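Local coordinates for hypothetical protein S4005 (Shigella flexneri 2a, PDB 1Z67), which is of unknown function but has an all-helical fold containing a homeodomain-like motif, which hints at a possible, unproven role in binding DNA, at residues V37-L42 with K102-L107. Residues are numbered along the deposited sequence; the frame is centred on the assembly and turned at random. Where two conformers were deposited one is given.
Sequences VLLEKL and KIIDAL
Between 37-42, on helix 35-44, and 102-107, at the end of helix 89-106, the nearest CA atoms are those of L39 and I104, 8.9 Å apart. That spacing is bridged by side chains alone: no hydrogen bond crosses, and the two segments together bury just 98 Å². I104 carries one side of the contact, since its CD1 methyl meets both leucines. With chi1 at -68° and chi2 at 171°, CG1 lies beside the backbone N and the chain is extended, which sends CD1 out to the facing helix. There it lies 3.9 Å from CD2 of L39 and 4.1 Å from CD1 of L42, van der Waals distances without compression. The L39 side chain runs alongside that of I104 in the reverse sense, while L42 meets it end-on, methyl to methyl. One isoleucine methyl thus touches two side chains about one turn apart on the same helical face. All three residues are buried in this apolar helix-helix packing, centred about 7 Å from the centre of the chain. Helix 48-55 packs against all three: W54 touches both L42 and I104, L51 packs on L39, and L55 on I104. Helix 66-73 adds L69 and L73 against L42.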
loop_
_atom_site.group_PDB
_atom_site.type_symbol
_atom_site.label_atom_id
_atom_site.label_comp_id
_atom_site.label_asym_id
_atom_site.label_seq_id
_atom_site.Cartn_x
_atom_site.Cartn_y
_atom_site.Cartn_z
ATOM N N VAL A 37 1.648 2.149 -11.280
ATOM C CA VAL A 37 0.958 0.920 -11.697
ATOM C C VAL A 37 -0.252 0.642 -10.805
ATOM O O VAL A 37 -1.327 0.272 -11.282
ATOM C CB VAL A 37 1.895 -0.335 -11.681
ATOM C CG1 VAL A 37 1.111 -1.620 -11.937
ATOM C CG2 VAL A 37 3.014 -0.190 -12.692
ATOM N N LEU A 38 -0.069 0.811 -9.487
ATOM C CA LEU A 38 -1.131 0.533 -8.559
ATOM C C LEU A 38 -2.247 1.542 -8.764
ATOM O O LEU A 38 -3.402 1.144 -8.759
ATOM C CB LEU A 38 -0.629 0.538 -7.107
ATOM C CG LEU A 38 0.419 -0.541 -6.782
ATOM C CD1 LEU A 38 0.745 -0.491 -5.293
ATOM C CD2 LEU A 38 -0.029 -1.961 -7.180
ATOM N N LEU A 39 -1.894 2.824 -8.947
ATOM C CA LEU A 39 -2.897 3.878 -9.173
ATOM C C LEU A 39 -3.751 3.550 -10.410
ATOM O O LEU A 39 -4.979 3.596 -10.357
ATOM C CB LEU A 39 -2.226 5.266 -9.270
ATOM C CG LEU A 39 -1.539 5.802 -7.996
ATOM C CD1 LEU A 39 -0.751 7.110 -8.254
ATOM C CD2 LEU A 39 -2.568 6.031 -6.935
ATOM N N GLU A 40 -3.084 3.133 -11.473
ATOM C CA GLU A 40 -3.792 2.786 -12.723
ATOM C C GLU A 40 -4.719 1.601 -12.526
ATOM O O GLU A 40 -5.853 1.614 -13.041
ATOM C CB GLU A 40 -2.843 2.491 -13.887
ATOM C CG GLU A 40 -3.361 2.952 -15.288
ATOM C CD GLU A 40 -4.759 2.466 -15.690
ATOM O OE1 GLU A 40 -5.733 3.241 -15.566
ATOM O OE2 GLU A 40 -4.895 1.326 -16.165
ATOM N N LYS A 41 -4.286 0.614 -11.728
ATOM C CA LYS A 41 -5.163 -0.523 -11.431
ATOM C C LYS A 41 -6.374 -0.143 -10.605
ATOM O O LYS A 41 -7.487 -0.626 -10.865
ATOM C CB LYS A 41 -4.427 -1.651 -10.734
ATOM C CG LYS A 41 -3.486 -2.355 -11.625
ATOM C CD LYS A 41 -2.905 -3.530 -10.890
ATOM C CE LYS A 41 -2.481 -4.570 -11.884
ATOM N NZ LYS A 41 -2.064 -5.733 -11.125
ATOM N N LEU A 42 -6.182 0.748 -9.626
ATOM C CA LEU A 42 -7.320 1.216 -8.868
ATOM C C LEU A 42 -8.322 1.902 -9.801
ATOM O O LEU A 42 -9.533 1.672 -9.718
ATOM C CB LEU A 42 -6.858 2.168 -7.792
ATOM C CG LEU A 42 -6.009 1.504 -6.679
ATOM C CD1 LEU A 42 -5.520 2.607 -5.760
ATOM C CD2 LEU A 42 -6.819 0.519 -5.871
ATOM N N LYS A 102 -3.592 5.541 3.421
ATOM C CA LYS A 102 -2.701 6.450 4.174
ATOM C C LYS A 102 -1.422 6.726 3.402
ATOM O O LYS A 102 -0.919 7.865 3.366
ATOM C CB LYS A 102 -2.330 5.817 5.511
ATOM C CG LYS A 102 -3.544 5.559 6.383
ATOM C CD LYS A 102 -3.150 4.944 7.714
ATOM C CE LYS A 102 -4.254 5.126 8.715
ATOM N NZ LYS A 102 -5.145 3.967 8.674
ATOM N N ILE A 103 -0.934 5.703 2.711
ATOM C CA ILE A 103 0.263 5.864 1.886
ATOM C C ILE A 103 0.012 6.818 0.728
ATOM O O ILE A 103 0.797 7.758 0.470
ATOM C CB ILE A 103 0.792 4.496 1.404
ATOM C CG1 ILE A 103 1.399 3.723 2.600
ATOM C CG2 ILE A 103 1.859 4.683 0.314
ATOM C CD1 ILE A 103 1.562 2.213 2.323
ATOM N N ILE A 104 -1.100 6.606 0.026
ATOM C CA ILE A 104 -1.422 7.441 -1.144
ATOM C C ILE A 104 -1.688 8.863 -0.697
ATOM O O ILE A 104 -1.172 9.790 -1.322
ATOM C CB ILE A 104 -2.550 6.823 -1.965
ATOM C CG1 ILE A 104 -1.977 5.544 -2.590
ATOM C CG2 ILE A 104 -3.105 7.868 -2.996
ATOM C CD1 ILE A 104 -3.002 4.694 -3.270
ATOM N N ASP A 105 -2.416 9.034 0.406
ATOM C CA ASP A 105 -2.672 10.374 0.954
ATOM C C ASP A 105 -1.338 11.089 1.288
ATOM O O ASP A 105 -1.091 12.227 0.899
ATOM C CB ASP A 105 -3.574 10.320 2.176
ATOM C CG ASP A 105 -3.599 11.646 2.954
ATOM O OD1 ASP A 105 -4.082 12.659 2.413
ATOM O OD2 ASP A 105 -3.134 11.671 4.114
ATOM N N ALA A 106 -0.452 10.385 1.980
ATOM C CA ALA A 106 0.866 10.929 2.367
ATOM C C ALA A 106 1.731 11.321 1.153
ATOM O O ALA A 106 2.509 12.306 1.210
ATOM C CB ALA A 106 1.592 9.927 3.243
ATOM N N LEU A 107 1.583 10.574 0.057
ATOM C CA LEU A 107 2.327 10.842 -1.192
ATOM C C LEU A 107 1.772 11.980 -2.046
ATOM O O LEU A 107 2.366 12.319 -3.068
ATOM C CB LEU A 107 2.455 9.571 -2.054
ATOM C CG LEU A 107 3.341 8.448 -1.479
ATOM C CD1 LEU A 107 3.130 7.172 -2.306
ATOM C CD2 LEU A 107 4.822 8.849 -1.407
#